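Local coordinates for protein putative drug/sodium antiporter (Escherichia coli, PDB 4Z3N) that is a MATE-family transporter of the genotoxin colibactin and probably works as an antiporter in the cell membrane, at residues P419-L424 and T433-G438; L410-F415 and S441-A446. All coordinates share one frame; numbering follows the deposited sequence.

Contact 1: P419-L424 and T433-G438; sequences PVVYLL and TGVYFG
V420, V421 and L424 pack against G434 and G438 where helix 417-427 meets helix 432-453. The two segments run nearly antiparallel, at 153°, and their axes come within 8.0 Å, forming a hairpin between the second half of one predicted membrane span and the start of the next, in the C-terminal half of the MATE fold. The glycines stand four residues apart in a GxxxG pattern on one side of helix 432-453, which leaves bare backbone for the facing side chains to rest on.

L424 spans this strip. CB of L424 lies 3.8 Å from O of G434 and also touches the CA of that glycine. CG is turned beside its own backbone N (chi1 -69°), and CD1 reaches on to the next turn of the partner helix. CD1 of L424 ends 3.9 Å from CB of F437 and 4.0 Å from N of G438. It meets the root of F437 rather than the ring; the F437 side chain leads away and also touches a bound monoolein and I378 of helix 366-379. M430 also touches the L424 side chain.

V420 and V421 take the G438 end. CG1 of V420 sits over CA of G438. In V421 the branch beside the backbone N, CG2, packs 3.6 Å from C of G438 and 3.7 Å from O of V435. Its other methyl, CG1, only grazes CG2 of V435 at 4.5 Å; V435, whose CB points away, also touches Y277, I281 and L284 of helix 250-284.

No hydrogen bond crosses the contact. G438 N is bonded to G434 O and L424 N to V420 O within their own helices, so the pairing rests on apolar side chains fitted to backbone, an attraction of shape and dispersion rather than polar recognition.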
# COMPACT_ATOMS: atom_id res chain seq x y z
N PRO A 419 12.34 15.96 14.52
CA PRO A 419 13.03 17.12 15.13
C PRO A 419 12.32 18.45 14.88
O PRO A 419 12.37 19.32 15.74
CB PRO A 419 14.41 17.11 14.45
CG PRO A 419 14.24 16.27 13.21
CD PRO A 419 13.19 15.24 13.56
N VAL A 420 11.67 18.61 13.73
CA VAL A 420 10.98 19.86 13.41
C VAL A 420 9.65 19.98 14.17
O VAL A 420 9.27 21.07 14.60
CB VAL A 420 10.72 19.97 11.87
CG1 VAL A 420 9.65 21.01 11.56
CG2 VAL A 420 12.02 20.31 11.16
N VAL A 421 8.95 18.88 14.35
CA VAL A 421 7.72 18.89 15.12
C VAL A 421 8.05 19.28 16.54
O VAL A 421 7.38 20.12 17.13
CB VAL A 421 7.00 17.54 15.11
CG1 VAL A 421 6.07 17.42 16.32
CG2 VAL A 421 6.23 17.37 13.82
N TYR A 422 9.09 18.66 17.08
CA TYR A 422 9.52 18.96 18.45
C TYR A 422 9.85 20.44 18.57
O TYR A 422 9.40 21.11 19.50
CB TYR A 422 10.72 18.10 18.87
CG TYR A 422 10.82 18.03 20.38
CD1 TYR A 422 11.42 19.05 21.12
CD2 TYR A 422 10.25 16.97 21.09
CE1 TYR A 422 11.47 19.00 22.52
CE2 TYR A 422 10.31 16.90 22.48
CZ TYR A 422 10.93 17.93 23.19
OH TYR A 422 10.98 17.88 24.56
N LEU A 423 10.61 20.95 17.61
CA LEU A 423 10.96 22.36 17.57
C LEU A 423 9.73 23.27 17.57
O LEU A 423 9.62 24.18 18.39
CB LEU A 423 11.79 22.65 16.33
CG LEU A 423 12.10 24.13 16.22
CD1 LEU A 423 12.75 24.53 17.52
CD2 LEU A 423 12.97 24.46 15.01
N LEU A 424 8.79 23.01 16.66
CA LEU A 424 7.63 23.89 16.47
C LEU A 424 6.53 23.70 17.52
O LEU A 424 5.93 24.67 17.97
CB LEU A 424 7.04 23.69 15.06
CG LEU A 424 7.86 24.16 13.87
CD1 LEU A 424 7.09 24.05 12.56
CD2 LEU A 424 8.32 25.58 14.07
N THR A 433 -0.88 23.15 15.87
CA THR A 433 -0.50 23.81 14.62
C THR A 433 0.95 23.51 14.28
O THR A 433 1.33 23.47 13.11
CB THR A 433 -0.70 25.34 14.69
OG1 THR A 433 -2.09 25.64 14.57
CG2 THR A 433 0.02 26.03 13.56
N GLY A 434 1.75 23.30 15.33
CA GLY A 434 3.16 22.98 15.16
C GLY A 434 3.36 21.56 14.67
O GLY A 434 4.25 21.32 13.88
N VAL A 435 2.56 20.63 15.15
CA VAL A 435 2.58 19.27 14.64
C VAL A 435 2.30 19.27 13.14
O VAL A 435 3.09 18.75 12.34
CB VAL A 435 1.54 18.38 15.35
CG1 VAL A 435 1.61 16.95 14.81
CG2 VAL A 435 1.73 18.40 16.86
N TYR A 436 1.17 19.85 12.76
CA TYR A 436 0.75 19.91 11.37
C TYR A 436 1.87 20.43 10.45
O TYR A 436 2.16 19.83 9.41
CB TYR A 436 -0.47 20.80 11.23
CG TYR A 436 -1.68 20.34 11.99
CD1 TYR A 436 -1.83 19.03 12.39
CD2 TYR A 436 -2.70 21.24 12.29
CE1 TYR A 436 -2.98 18.62 13.07
CE2 TYR A 436 -3.83 20.86 12.96
CZ TYR A 436 -3.98 19.55 13.35
OH TYR A 436 -5.12 19.20 14.02
N PHE A 437 2.49 21.54 10.83
CA PHE A 437 3.53 22.11 9.98
C PHE A 437 4.78 21.23 10.00
O PHE A 437 5.38 20.97 8.96
CB PHE A 437 3.87 23.54 10.40
CG PHE A 437 2.93 24.57 9.84
CD1 PHE A 437 2.94 24.87 8.49
CD2 PHE A 437 2.02 25.22 10.67
CE1 PHE A 437 2.07 25.82 7.95
CE2 PHE A 437 1.14 26.17 10.15
CZ PHE A 437 1.17 26.47 8.78
N GLY A 438 5.16 20.77 11.18
CA GLY A 438 6.38 20.01 11.31
C GLY A 438 6.29 18.73 10.51
O GLY A 438 7.23 18.36 9.80

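Contact 2: L410-F415 and S441-A446; sequences LMRHVF and SGTFVA. With OLC ((2R)-2,3-dihydroxypropyl (9Z)-octadec-9-enoate), chain B.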
# COMPACT_ATOMS: atom_id res chain seq x y z
N LEU A 410 12.46 7.30 4.73
CA LEU A 410 12.96 7.74 6.02
C LEU A 410 13.02 9.25 6.07
O LEU A 410 12.74 9.87 7.09
CB LEU A 410 14.35 7.17 6.28
CG LEU A 410 14.38 5.70 6.67
CD1 LEU A 410 15.82 5.24 6.79
CD2 LEU A 410 13.62 5.51 7.97
N MET A 411 13.42 9.82 4.95
CA MET A 411 13.52 11.26 4.80
C MET A 411 12.14 11.89 4.88
O MET A 411 12.01 13.01 5.34
CB MET A 411 14.19 11.61 3.47
CG MET A 411 14.63 13.06 3.35
SD MET A 411 16.07 13.44 4.37
CE MET A 411 16.55 11.77 4.83
N ARG A 412 11.12 11.17 4.42
CA ARG A 412 9.76 11.71 4.46
C ARG A 412 9.07 11.56 5.82
O ARG A 412 8.46 12.51 6.30
CB ARG A 412 8.88 11.08 3.36
CG ARG A 412 7.62 11.89 3.09
CD ARG A 412 6.73 11.36 1.96
NE ARG A 412 6.33 9.96 2.12
CZ ARG A 412 6.77 8.96 1.34
NH1 ARG A 412 7.61 9.22 0.35
NH2 ARG A 412 6.37 7.71 1.56
N HIS A 413 9.13 10.38 6.42
CA HIS A 413 8.41 10.14 7.68
C HIS A 413 9.17 10.27 9.01
O HIS A 413 8.55 10.28 10.05
CB HIS A 413 7.77 8.75 7.63
CG HIS A 413 6.68 8.63 6.62
ND1 HIS A 413 6.89 8.14 5.35
CD2 HIS A 413 5.37 8.98 6.67
CE1 HIS A 413 5.76 8.17 4.67
NE2 HIS A 413 4.82 8.67 5.45
N VAL A 414 10.50 10.36 8.99
CA VAL A 414 11.25 10.36 10.26
C VAL A 414 12.34 11.44 10.43
O VAL A 414 12.24 12.26 11.33
CB VAL A 414 11.92 8.99 10.51
CG1 VAL A 414 12.78 9.06 11.76
CG2 VAL A 414 10.88 7.93 10.66
N PHE A 415 13.38 11.41 9.60
CA PHE A 415 14.56 12.25 9.79
C PHE A 415 14.37 13.78 9.93
O PHE A 415 15.20 14.47 10.52
CB PHE A 415 15.53 12.00 8.63
CG PHE A 415 16.26 10.68 8.73
CD1 PHE A 415 16.67 10.20 9.96
CD2 PHE A 415 16.54 9.94 7.59
CE1 PHE A 415 17.33 8.99 10.05
CE2 PHE A 415 17.20 8.74 7.68
CZ PHE A 415 17.60 8.26 8.90
N SER A 441 6.86 18.84 6.75
CA SER A 441 8.17 19.33 6.31
C SER A 441 9.09 18.23 5.75
O SER A 441 9.95 18.51 4.95
CB SER A 441 8.88 20.06 7.47
OG SER A 441 9.29 19.15 8.48
N GLY A 442 8.89 16.99 6.17
CA GLY A 442 9.60 15.86 5.59
C GLY A 442 9.23 15.60 4.14
O GLY A 442 10.07 15.16 3.36
N THR A 443 7.98 15.87 3.78
CA THR A 443 7.50 15.70 2.41
C THR A 443 8.17 16.68 1.47
O THR A 443 8.35 16.41 0.28
CB THR A 443 5.94 15.87 2.32
OG1 THR A 443 5.30 14.69 2.81
CG2 THR A 443 5.47 16.13 0.88
N PHE A 444 8.53 17.84 1.99
CA PHE A 444 9.13 18.82 1.09
C PHE A 444 10.61 18.52 0.87
O PHE A 444 11.05 18.45 -0.27
CB PHE A 444 8.84 20.23 1.61
CG PHE A 444 7.39 20.60 1.48
CD1 PHE A 444 6.82 20.81 0.22
CD2 PHE A 444 6.56 20.66 2.59
CE1 PHE A 444 5.47 21.12 0.08
CE2 PHE A 444 5.21 20.96 2.46
CZ PHE A 444 4.67 21.20 1.21
N VAL A 445 11.35 18.28 1.95
CA VAL A 445 12.75 17.88 1.86
C VAL A 445 12.93 16.64 0.94
O VAL A 445 13.76 16.64 0.03
CB VAL A 445 13.30 17.59 3.28
CG1 VAL A 445 14.79 17.27 3.24
CG2 VAL A 445 13.08 18.79 4.15
N ALA A 446 12.13 15.61 1.19
CA ALA A 446 12.13 14.40 0.40
C ALA A 446 11.78 14.64 -1.08
O ALA A 446 12.24 13.91 -1.97
CB ALA A 446 11.16 13.38 1.02
C18 OLC B . 2.39 7.07 2.11
C10 OLC B . 0.59 15.35 4.45
C9 OLC B . -0.47 14.58 4.75
C17 OLC B . 1.82 8.43 2.45
C11 OLC B . 2.01 14.88 4.73
C8 OLC B . -1.74 15.23 5.27
C24 OLC B . 5.10 13.16 10.95
C16 OLC B . 2.89 9.27 3.11
C12 OLC B . 2.04 13.49 5.36
C7 OLC B . -2.86 14.23 5.47
C15 OLC B . 2.37 10.68 3.36
C13 OLC B . 3.16 12.66 4.73
C6 OLC B . -2.65 13.43 6.74
C14 OLC B . 2.86 11.17 4.71
C5 OLC B . -2.29 14.34 7.90
C4 OLC B . -1.59 13.53 8.98
C3 OLC B . -0.48 12.70 8.39
C2 OLC B . 0.51 12.23 9.44
C21 OLC B . 4.19 12.50 8.73
C1 OLC B . 1.88 12.02 8.82
C22 OLC B . 5.42 12.50 9.62
O19 OLC B . 2.01 11.69 7.65
O25 OLC B . 5.68 12.41 12.00
O23 OLC B . 5.83 11.17 9.86
O20 OLC B . 3.04 12.36 9.53
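The C-terminal end of helix 402-413, just before the helix is interrupted and resumes as helix 417-427 within one predicted membrane span, is where M411 and R412 pack on G442, T443, V445 and A446 of helix 432-453. The CA atoms of R412 and G442 are the nearest pair, and O of R412 lies 3.6 Å from CA of the glycine. CB of R412 meets CB of A446 at 4.0 Å, while its CG, anti to the backbone N (chi1 -162°), crosses T443 at a slant, 3.6 Å from OG1. The arginine chain then bends at chi3, and NH1 is hydrogen-bonded to OG of S389 on a third helix, 382-399. M411 also packs on A446: CG lies 4.1 Å from CA of A446, and SD meets CG1 of V445 at 4.2 Å, the two side chains crossing at about a right angle.

The two spans are the last of the twelve predicted, in the C-terminal half of the MATE fold. Both elements are irregular here. L410 O accepts the N-H groups of V414 and F415 from opposite faces of its carbonyl plane, and helix 432-453 kinks where N of G442 and N of T443 lack bonds to the preceding turn. A monoolein molecule, OLC, fits against this region. Its glycerol hydroxyl O23 donates to O of H413 at 2.9 Å, and its acyl chain folds back so that C16 lies at the edge of the H413 ring and 3.6 Å from NE of R412. OG1 of T443 touches the same chain at C13, 3.5 Å away.

Both contacts use helix 432-453, and contact 1 is nested within the chain span closed by contact 2. Helices 402-413 and 417-427 are consecutive in the sequence; helix 417-427 packs on G434 and G438, helix 402-413 on G442 one turn further along. Contact 1 is partly buried and farther from the chain centre, about 26 Å from centre to centre, and almost wholly apolar. Contact 2 lies deeper, at about 18 Å, and brings an arginine and a threonine into the interface, with a lipid bordering it. They meet where CG1 of V420 packs 3.6 Å from OG of S441, a hydroxyl hydrogen-bonded to G438 O.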